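Local coordinates for uncharacterized protein (Bacteroides eggerthii DSM 20697, PDB 4ECO) that is of unknown function but, as a leucine-rich repeat solenoid, probably binds other proteins, at residues Phe158-Ile162 against Val516-Leu520; Ser575-Val581 against Asp596-Ile602; Ile589-Lys595 against Met615-Asp621. All coordinates share one frame; numbering follows the deposited sequence.

Contact 1 of 3, residues Phe158-Ile162 against Val516-Leu520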
loop_
_atom_site.group_PDB
_atom_site.type_symbol
_atom_site.label_atom_id
_atom_site.label_comp_id
_atom_site.label_asym_id
_atom_site.label_seq_id
_atom_site.Cartn_x
_atom_site.Cartn_y
_atom_site.Cartn_z
ATOM N N PHE A 158 -10.315 8.372 9.258
ATOM C CA PHE A 158 -10.807 9.159 10.371
ATOM C C PHE A 158 -11.388 10.447 9.844
ATOM O O PHE A 158 -10.923 10.955 8.824
ATOM C CB PHE A 158 -9.697 9.452 11.368
ATOM C CG PHE A 158 -9.407 8.328 12.307
ATOM C CD1 PHE A 158 -10.423 7.760 13.068
ATOM C CD2 PHE A 158 -8.102 7.931 12.550
ATOM C CE1 PHE A 158 -10.149 6.757 13.989
ATOM C CE2 PHE A 158 -7.822 6.934 13.479
ATOM C CZ PHE A 158 -8.852 6.338 14.176
ATOM N N SER A 159 -12.381 10.994 10.539
ATOM C CA SER A 159 -13.015 12.241 10.134
ATOM C C SER A 159 -12.019 13.390 10.204
ATOM O O SER A 159 -11.020 13.320 10.934
ATOM C CB SER A 159 -14.217 12.534 11.022
ATOM O OG SER A 159 -13.831 12.839 12.350
ATOM N N ASP A 160 -12.320 14.475 9.476
ATOM C CA ASP A 160 -11.483 15.654 9.487
ATOM C C ASP A 160 -11.311 16.133 10.905
ATOM O O ASP A 160 -10.172 16.396 11.287
ATOM C CB ASP A 160 -12.063 16.725 8.572
ATOM C CG ASP A 160 -11.856 16.384 7.109
ATOM O OD1 ASP A 160 -10.813 15.737 6.779
ATOM O OD2 ASP A 160 -12.725 16.743 6.294
ATOM N N LEU A 161 -12.396 16.096 11.728
ATOM C CA LEU A 161 -12.341 16.509 13.137
ATOM C C LEU A 161 -11.259 15.718 13.893
ATOM O O LEU A 161 -10.334 16.318 14.466
ATOM C CB LEU A 161 -13.721 16.337 13.803
ATOM C CG LEU A 161 -13.812 16.500 15.326
ATOM C CD1 LEU A 161 -13.477 17.888 15.750
ATOM C CD2 LEU A 161 -15.176 16.264 15.786
ATOM N N ILE A 162 -11.334 14.376 13.810
ATOM C CA ILE A 162 -10.418 13.479 14.502
ATOM C C ILE A 162 -8.994 13.641 13.940
ATOM O O ILE A 162 -8.065 13.791 14.743
ATOM C CB ILE A 162 -10.948 12.021 14.467
ATOM C CG1 ILE A 162 -12.097 11.938 15.486
ATOM C CG2 ILE A 162 -9.854 11.011 14.825
ATOM C CD1 ILE A 162 -12.829 10.807 15.463
ATOM N N VAL A 516 -8.789 12.656 23.292
ATOM C CA VAL A 516 -8.503 13.912 22.594
ATOM C C VAL A 516 -9.654 14.231 21.613
ATOM O O VAL A 516 -10.138 15.367 21.574
ATOM C CB VAL A 516 -7.108 13.858 21.899
ATOM C CG1 VAL A 516 -6.910 14.999 20.920
ATOM C CG2 VAL A 516 -5.989 13.875 22.931
ATOM N N GLY A 517 -10.081 13.230 20.851
ATOM C CA GLY A 517 -11.133 13.390 19.859
ATOM C C GLY A 517 -12.153 12.284 19.836
ATOM O O GLY A 517 -11.825 11.106 19.941
ATOM N N ILE A 518 -13.400 12.678 19.708
ATOM C CA ILE A 518 -14.512 11.764 19.582
ATOM C C ILE A 518 -15.499 12.343 18.541
ATOM O O ILE A 518 -15.857 13.529 18.590
ATOM C CB ILE A 518 -15.174 11.426 20.944
ATOM C CG1 ILE A 518 -16.251 10.316 20.788
ATOM C CG2 ILE A 518 -15.674 12.660 21.691
ATOM C CD1 ILE A 518 -16.523 9.517 22.049
ATOM N N ASP A 519 -15.887 11.498 17.565
ATOM C CA ASP A 519 -16.848 11.930 16.569
ATOM C C ASP A 519 -18.055 11.007 16.572
ATOM O O ASP A 519 -17.962 9.852 16.215
ATOM C CB ASP A 519 -16.242 12.037 15.181
ATOM C CG ASP A 519 -16.995 12.991 14.263
ATOM O OD1 ASP A 519 -18.226 13.146 14.444
ATOM O OD2 ASP A 519 -16.353 13.565 13.350
ATOM N N LEU A 520 -19.172 11.526 17.038
ATOM C CA LEU A 520 -20.452 10.829 17.119
ATOM C C LEU A 520 -21.429 11.369 16.055
ATOM O O LEU A 520 -22.642 11.160 16.167
ATOM C CB LEU A 520 -21.056 11.001 18.539
ATOM C CG LEU A 520 -20.179 10.597 19.734
ATOM C CD1 LEU A 520 -20.728 11.151 20.993
ATOM C CD2 LEU A 520 -20.015 9.086 19.821
#
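Ile162 comes up to Gly517, the first residue of strand 517-519, in a loose contact with Ile162 CG1 4.4 Å from Gly517 C. Glycine brings no side chain here, and the isoleucine therefore faces bare backbone. At Ile518 the side chain points away from the helix, as suits a branched aliphatic residue turned into the solenoid, and the helix touches main chain again: CD2 of Leu161 comes to 4.0 Å from the Ile518 carbonyl oxygen. Asp519 turns back toward the helix and carries most of the contact. With CG anti to the backbone N (chi1 -156°), its carboxylate reaches the start of helix 160-168, where OD2 accepts from Ser159 OG at 2.8 Å through its anti lone pair. Ser159 is the N-cap: the same OG receives the Ile162 N-H at 3.3 Å in a nearly straight bond (168°), a double role that a small hydroxyl, donor and acceptor at once, can fill. Aliphatic groups line the polar link, Ile162 CD1 resting 3.6 Å from Asp519 CB and Leu161 CD2 3.8 Å from Asp519 OD2. The nearby helix N-terminus would probably favour the charged form of this buried carboxylate, whose OD1 is held by Ser521 OG. Beyond the pair, Ser159 N bonds to Asp494 of strand 492-494, which Ile162 also touches. Helix 160-168 thus packs on the face of parallel strands 492-494 and 517-519 that carries Gly517 and Asp519, the concave side in a leucine-rich repeat, while Ile518 points away from it toward Phe541 of strand 540-542.

Contact 2 of 3, residues Ser575-Val581 against Asp596-Ile602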
loop_
_atom_site.group_PDB
_atom_site.type_symbol
_atom_site.label_atom_id
_atom_site.label_comp_id
_atom_site.label_asym_id
_atom_site.label_seq_id
_atom_site.Cartn_x
_atom_site.Cartn_y
_atom_site.Cartn_z
ATOM N N SER A 575 -26.597 20.904 11.963
ATOM C CA SER A 575 -27.662 20.116 11.335
ATOM C C SER A 575 -28.369 19.244 12.387
ATOM O O SER A 575 -28.485 18.030 12.245
ATOM C CB SER A 575 -27.119 19.288 10.173
ATOM O OG SER A 575 -28.166 18.833 9.334
ATOM N N ASN A 576 -28.826 19.890 13.452
ATOM C CA ASN A 576 -29.590 19.269 14.533
ATOM C C ASN A 576 -30.815 20.149 14.777
ATOM O O ASN A 576 -31.229 20.877 13.864
ATOM C CB ASN A 576 -28.722 19.081 15.811
ATOM C CG ASN A 576 -27.723 17.952 15.744
ATOM O OD1 ASN A 576 -28.069 16.786 15.613
ATOM N ND2 ASN A 576 -26.460 18.261 15.915
ATOM N N ASP A 577 -31.359 20.131 15.999
ATOM C CA ASP A 577 -32.474 20.977 16.364
ATOM C C ASP A 577 -32.206 21.608 17.736
ATOM O O ASP A 577 -33.097 21.671 18.591
ATOM C CB ASP A 577 -33.784 20.180 16.342
ATOM C CG ASP A 577 -35.050 21.015 16.334
ATOM O OD1 ASP A 577 -34.946 22.265 16.174
ATOM O OD2 ASP A 577 -36.142 20.421 16.460
ATOM N N ILE A 578 -30.975 22.122 17.921
ATOM C CA ILE A 578 -30.552 22.750 19.165
ATOM C C ILE A 578 -31.415 23.996 19.387
ATOM O O ILE A 578 -31.722 24.721 18.440
ATOM C CB ILE A 578 -29.020 23.057 19.201
ATOM C CG1 ILE A 578 -28.172 21.796 18.902
ATOM C CG2 ILE A 578 -28.579 23.732 20.525
ATOM C CD1 ILE A 578 -28.429 20.508 19.765
ATOM N N ARG A 579 -31.859 24.175 20.638
ATOM C CA ARG A 579 -32.732 25.255 21.061
ATOM C C ARG A 579 -31.945 26.304 21.856
ATOM O O ARG A 579 -31.050 26.926 21.297
ATOM C CB ARG A 579 -33.913 24.698 21.878
ATOM C CG ARG A 579 -34.679 23.554 21.227
ATOM C CD ARG A 579 -35.333 23.942 19.926
ATOM N NE ARG A 579 -36.036 22.812 19.325
ATOM C CZ ARG A 579 -37.201 22.903 18.692
ATOM N NH1 ARG A 579 -37.809 24.080 18.568
ATOM N NH2 ARG A 579 -37.771 21.822 18.181
ATOM N N LYS A 580 -32.275 26.504 23.131
ATOM C CA LYS A 580 -31.660 27.536 23.961
ATOM C C LYS A 580 -30.299 27.077 24.498
ATOM O O LYS A 580 -30.173 26.001 25.104
ATOM C CB LYS A 580 -32.614 27.944 25.121
ATOM C CG LYS A 580 -32.109 28.977 26.145
ATOM C CD LYS A 580 -32.017 30.424 25.638
ATOM C CE LYS A 580 -31.949 31.437 26.768
ATOM N NZ LYS A 580 -30.725 31.306 27.618
ATOM N N VAL A 581 -29.290 27.947 24.267
ATOM C CA VAL A 581 -27.910 27.825 24.716
ATOM C C VAL A 581 -27.740 28.900 25.799
ATOM O O VAL A 581 -27.764 30.100 25.490
ATOM C CB VAL A 581 -26.896 27.934 23.543
ATOM C CG1 VAL A 581 -25.463 27.781 24.037
ATOM C CG2 VAL A 581 -27.192 26.902 22.461
ATOM N N ASP A 596 -27.303 25.229 10.469
ATOM C CA ASP A 596 -28.528 24.456 10.269
ATOM C C ASP A 596 -29.049 23.933 11.625
ATOM O O ASP A 596 -29.061 22.738 11.901
ATOM C CB ASP A 596 -28.322 23.321 9.240
ATOM C CG ASP A 596 -29.568 22.532 8.878
ATOM O OD1 ASP A 596 -30.686 23.070 9.043
ATOM O OD2 ASP A 596 -29.425 21.380 8.424
ATOM N N ASN A 597 -29.450 24.873 12.475
ATOM C CA ASN A 597 -30.089 24.684 13.784
ATOM C C ASN A 597 -31.085 25.815 13.851
ATOM O O ASN A 597 -30.821 26.842 14.475
ATOM C CB ASN A 597 -29.052 24.674 14.928
ATOM C CG ASN A 597 -28.389 23.347 15.177
ATOM O OD1 ASN A 597 -29.005 22.412 15.670
ATOM N ND2 ASN A 597 -27.090 23.269 14.952
ATOM N N PRO A 598 -32.147 25.742 13.026
ATOM C CA PRO A 598 -33.059 26.891 12.889
ATOM C C PRO A 598 -33.731 27.386 14.175
ATOM O O PRO A 598 -34.219 28.513 14.171
ATOM C CB PRO A 598 -34.130 26.368 11.923
ATOM C CG PRO A 598 -34.014 24.876 11.985
ATOM C CD PRO A 598 -32.556 24.649 12.123
ATOM N N ASN A 599 -33.761 26.600 15.252
ATOM C CA ASN A 599 -34.445 27.072 16.457
ATOM C C ASN A 599 -33.468 27.367 17.600
ATOM O O ASN A 599 -33.901 27.469 18.754
ATOM C CB ASN A 599 -35.491 26.055 16.899
ATOM C CG ASN A 599 -36.513 25.790 15.821
ATOM O OD1 ASN A 599 -37.182 26.703 15.323
ATOM N ND2 ASN A 599 -36.593 24.546 15.378
ATOM N N ILE A 600 -32.166 27.567 17.268
ATOM C CA ILE A 600 -31.106 27.851 18.235
ATOM C C ILE A 600 -31.269 29.283 18.775
ATOM O O ILE A 600 -31.839 30.147 18.107
ATOM C CB ILE A 600 -29.676 27.602 17.631
ATOM C CG1 ILE A 600 -28.628 27.328 18.738
ATOM C CG2 ILE A 600 -29.232 28.725 16.683
ATOM C CD1 ILE A 600 -27.283 26.764 18.287
ATOM N N SER A 601 -30.797 29.493 20.010
ATOM C CA SER A 601 -30.736 30.772 20.720
ATOM C C SER A 601 -29.409 30.750 21.472
ATOM O O SER A 601 -29.287 30.067 22.495
ATOM C CB SER A 601 -31.956 30.971 21.612
ATOM O OG SER A 601 -32.059 32.318 22.049
ATOM N N ILE A 602 -28.374 31.392 20.863
ATOM C CA ILE A 602 -26.980 31.402 21.321
ATOM C C ILE A 602 -26.418 32.846 21.372
ATOM O O ILE A 602 -26.693 33.671 20.492
ATOM C CB ILE A 602 -26.140 30.473 20.386
ATOM C CG1 ILE A 602 -24.769 30.089 20.981
ATOM C CG2 ILE A 602 -26.060 30.969 18.928
ATOM C CD1 ILE A 602 -24.143 28.795 20.367
HETATM O O HOH W 1 -32.945 24.092 16.027
#
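Asn576 and Asn597 are the consensus asparagines of two successive leucine-rich repeats, each falling where the chain leaves its short strand and turns through the loop of the LxxLxLxxNxL motif. The Asn597 amide reaches back to the preceding repeat because CG lies anti to its carbonyl carbon, beside the backbone N (chi1 -84°). Its OD1 accepts from Ile578 N at 3.0 Å, the donor tilted from the carbonyl plane, and more weakly from Asn576 N, while ND2 turns to Ile594 O. An amide suits this place because it can accept from one turn and donate to its own. If a leucine stood in place of Asn597, the Ile578 N-H would probably lose its acceptor and the Ile594 carbonyl one of its donors, weakening the join between the two turns. Ser575 OG gives a bond to Asp596 OD2 from above the carboxylate plane, and Arg553 forms a salt bridge with that same oxygen. Farther along, Asn599 ND2 donates to the syn lone pair of Asp577 OD1 at 2.9 Å (166° at the hydrogen). The other carboxylate oxygen, Asp577 OD2, pairs with Arg579 NH2 at 2.8 Å, and Asn599 ND2 lies over one face of the Arg579 guanidinium, toward its rim, with the amide and guanidinium planes only 17° apart. Inside the coil, Ile578 CG2 meets Ile600 CD1 at 4.0 Å and Val581 CG1 meets Ile602 CG1 at 3.9 Å, branched aliphatics filling the core from consecutive turns. Lys580 and Ser601 form a single backbone bridge, closed by Ser601 N to Arg579 O and Val581 N to Ser601 O. One water donates to Asp577 OD1 and to Ile578 O and accepts from Asn599 N at 2.7 Å.

Contact 3 of 3, residues Ile589-Lys595 against Met615-Asp621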
loop_
_atom_site.group_PDB
_atom_site.type_symbol
_atom_site.label_atom_id
_atom_site.label_comp_id
_atom_site.label_asym_id
_atom_site.label_seq_id
_atom_site.Cartn_x
_atom_site.Cartn_y
_atom_site.Cartn_z
ATOM N N ILE A 589 -13.197 27.814 22.295
ATOM C CA ILE A 589 -13.837 26.939 21.298
ATOM C C ILE A 589 -13.785 27.751 20.001
ATOM O O ILE A 589 -14.763 28.402 19.640
ATOM C CB ILE A 589 -15.256 26.463 21.740
ATOM C CG1 ILE A 589 -15.142 25.645 23.059
ATOM C CG2 ILE A 589 -15.937 25.607 20.647
ATOM C CD1 ILE A 589 -16.245 25.791 24.048
ATOM N N SER A 590 -12.578 27.792 19.372
ATOM C CA SER A 590 -12.213 28.603 18.192
ATOM C C SER A 590 -12.780 28.039 16.875
ATOM O O SER A 590 -12.790 28.756 15.877
ATOM C CB SER A 590 -10.698 28.762 18.082
ATOM O OG SER A 590 -10.006 27.526 18.169
ATOM N N VAL A 591 -13.278 26.794 16.865
ATOM C CA VAL A 591 -13.943 26.215 15.690
ATOM C C VAL A 591 -15.309 25.720 16.159
ATOM O O VAL A 591 -15.390 24.719 16.870
ATOM C CB VAL A 591 -13.145 25.112 14.948
ATOM C CG1 VAL A 591 -13.946 24.573 13.766
ATOM C CG2 VAL A 591 -11.791 25.625 14.479
ATOM N N LEU A 592 -16.373 26.455 15.815
ATOM C CA LEU A 592 -17.722 26.091 16.235
ATOM C C LEU A 592 -18.670 26.029 15.054
ATOM O O LEU A 592 -18.872 27.020 14.344
ATOM C CB LEU A 592 -18.230 27.094 17.286
ATOM C CG LEU A 592 -19.659 26.950 17.819
ATOM C CD1 LEU A 592 -19.826 25.701 18.714
ATOM C CD2 LEU A 592 -20.016 28.171 18.616
ATOM N N ASP A 593 -19.237 24.843 14.846
ATOM C CA ASP A 593 -20.235 24.598 13.817
ATOM C C ASP A 593 -21.585 24.474 14.474
ATOM O O ASP A 593 -21.831 23.500 15.193
ATOM C CB ASP A 593 -19.912 23.345 12.974
ATOM C CG ASP A 593 -21.102 22.823 12.175
ATOM O OD1 ASP A 593 -21.775 23.638 11.502
ATOM O OD2 ASP A 593 -21.396 21.622 12.277
ATOM N N ILE A 594 -22.446 25.474 14.246
ATOM C CA ILE A 594 -23.817 25.485 14.751
ATOM C C ILE A 594 -24.785 25.607 13.574
ATOM O O ILE A 594 -25.984 25.793 13.788
ATOM C CB ILE A 594 -24.053 26.618 15.799
ATOM C CG1 ILE A 594 -23.702 28.027 15.224
ATOM C CG2 ILE A 594 -23.343 26.310 17.132
ATOM C CD1 ILE A 594 -24.255 29.210 15.978
ATOM N N LYS A 595 -24.260 25.529 12.337
ATOM C CA LYS A 595 -25.012 25.745 11.099
ATOM C C LYS A 595 -26.152 24.754 10.982
ATOM O O LYS A 595 -26.011 23.610 11.395
ATOM C CB LYS A 595 -24.094 25.678 9.868
ATOM C CG LYS A 595 -24.685 26.332 8.633
ATOM C CD LYS A 595 -23.660 26.459 7.507
ATOM C CE LYS A 595 -24.236 26.987 6.206
ATOM N NZ LYS A 595 -24.686 28.401 6.317
HETATM N N MSE A 615 -9.767 35.502 13.925
HETATM C CA MSE A 615 -9.124 34.538 14.805
HETATM C C MSE A 615 -10.108 33.435 15.270
HETATM O O MSE A 615 -9.755 32.596 16.121
HETATM C CB MSE A 615 -8.511 35.272 16.006
HETATM C CG MSE A 615 -7.228 36.044 15.656
HETATM SE SE MSE A 615 -5.890 34.997 14.662
HETATM C CE MSE A 615 -5.344 33.649 15.967
ATOM N N TYR A 616 -11.310 33.411 14.657
ATOM C CA TYR A 616 -12.390 32.482 14.955
ATOM C C TYR A 616 -12.941 31.845 13.674
ATOM O O TYR A 616 -12.884 32.459 12.602
ATOM C CB TYR A 616 -13.500 33.243 15.692
ATOM C CG TYR A 616 -14.360 32.361 16.557
ATOM C CD1 TYR A 616 -13.953 31.998 17.836
ATOM C CD2 TYR A 616 -15.590 31.889 16.102
ATOM C CE1 TYR A 616 -14.733 31.168 18.633
ATOM C CE2 TYR A 616 -16.392 31.078 16.901
ATOM C CZ TYR A 616 -15.960 30.721 18.168
ATOM O OH TYR A 616 -16.719 29.889 18.951
HETATM N N MSE A 617 -13.492 30.622 13.800
HETATM C CA MSE A 617 -14.061 29.824 12.712
HETATM C C MSE A 617 -15.488 29.420 13.084
HETATM O O MSE A 617 -15.686 28.469 13.840
HETATM C CB MSE A 617 -13.156 28.603 12.476
HETATM C CG MSE A 617 -13.540 27.716 11.272
HETATM SE SE MSE A 617 -13.668 28.653 9.549
HETATM C CE MSE A 617 -11.848 29.592 9.536
ATOM N N LEU A 618 -16.484 30.171 12.592
ATOM C CA LEU A 618 -17.889 29.904 12.908
ATOM C C LEU A 618 -18.714 29.557 11.668
ATOM O O LEU A 618 -18.759 30.328 10.707
ATOM C CB LEU A 618 -18.523 31.115 13.621
ATOM C CG LEU A 618 -20.014 31.034 13.903
ATOM C CD1 LEU A 618 -20.309 30.124 15.093
ATOM C CD2 LEU A 618 -20.591 32.400 14.094
ATOM N N PHE A 619 -19.411 28.404 11.732
ATOM C CA PHE A 619 -20.327 27.908 10.706
ATOM C C PHE A 619 -21.728 28.186 11.211
ATOM O O PHE A 619 -22.109 27.697 12.277
ATOM C CB PHE A 619 -20.076 26.423 10.424
ATOM C CG PHE A 619 -18.634 26.120 10.090
ATOM C CD1 PHE A 619 -18.175 26.187 8.779
ATOM C CD2 PHE A 619 -17.729 25.760 11.088
ATOM C CE1 PHE A 619 -16.833 25.894 8.469
ATOM C CE2 PHE A 619 -16.387 25.470 10.778
ATOM C CZ PHE A 619 -15.953 25.528 9.468
ATOM N N TYR A 620 -22.455 29.056 10.518
ATOM C CA TYR A 620 -23.776 29.501 10.954
ATOM C C TYR A 620 -24.660 29.962 9.780
ATOM O O TYR A 620 -24.187 30.072 8.635
ATOM C CB TYR A 620 -23.589 30.687 11.940
ATOM C CG TYR A 620 -23.262 32.015 11.269
ATOM C CD1 TYR A 620 -22.031 32.223 10.646
ATOM C CD2 TYR A 620 -24.187 33.060 11.254
ATOM C CE1 TYR A 620 -21.738 33.430 10.013
ATOM C CE2 TYR A 620 -23.897 34.278 10.633
ATOM C CZ TYR A 620 -22.672 34.457 10.011
ATOM O OH TYR A 620 -22.365 35.662 9.431
ATOM N N ASP A 621 -25.931 30.286 10.094
ATOM C CA ASP A 621 -26.917 30.854 9.167
ATOM C C ASP A 621 -27.307 32.218 9.677
ATOM O O ASP A 621 -27.588 32.340 10.871
ATOM C CB ASP A 621 -28.173 29.963 9.027
ATOM C CG ASP A 621 -27.930 28.494 8.791
ATOM O OD1 ASP A 621 -27.224 28.164 7.813
ATOM O OD2 ASP A 621 -28.519 27.668 9.542
#
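Val591 pairs with Met617, Leu592 with Leu618 and Asp593 with Phe619, three parallel bridges joining strands 591-593 and 617-619, whose axes run 4.8 Å apart. Backbone bonds alternate across the pair: Met617 N to Ser590 O, Leu592 N to Met617 O, Phe619 N to Leu592 O, and Ile594 N to Phe619 O at 3.0 Å. Apolar contacts fall on two faces. On one, Val591 CG1 touches the Phe619 ring at its edge, 4.0 Å from CE2, and Val591 CG2 meets CB of Met617, a selenomethionine. On the other, Leu592 CD2 and Leu618 CD1 lie side by side at 4.0 Å; Ile594 CG1 is equally near the same Leu618 methyl. Tyr616 sets its ring face over Ser590 O, and its hydroxyl makes a weak bond to Ile589 O. Polar side chains close the far end: Lys595 NZ grips Tyr620 O at 2.9 Å and Asp621 OD1 at 3.0 Å, the latter a salt bridge, while Asp621 OD2 accepts from Asp596 N. The four backbone bonds define the parallel register, Leu592, Ile594 and Leu618 contribute aliphatic side chains suited to the solenoid interior, and the Lys595 ammonium is matched by one carboxylate and one carbonyl, tying the two segments together just beyond their strands.

The three contacts lie on the same side of the chain's centre, in the C-terminal part of the solenoid. Contact 1 bridges 353 intervening residues and closes before contacts 2 and 3 open, and these two join neighbouring turns. Strands 517-519, 591-593 and 617-619 belong to the same run of parallel pairings, which links contact 1 to contact 3, their centres about 16 Å apart. Contacts 2 and 3 alternate along the chain and touch, with centres about 13 Å apart: Ser575 N lies 2.8 Å from Lys595 O, and Ile602 packs on Ile594. Successive C-terminal repeats are thus joined turn to turn, while a helix from early in the chain packs back onto the repeats.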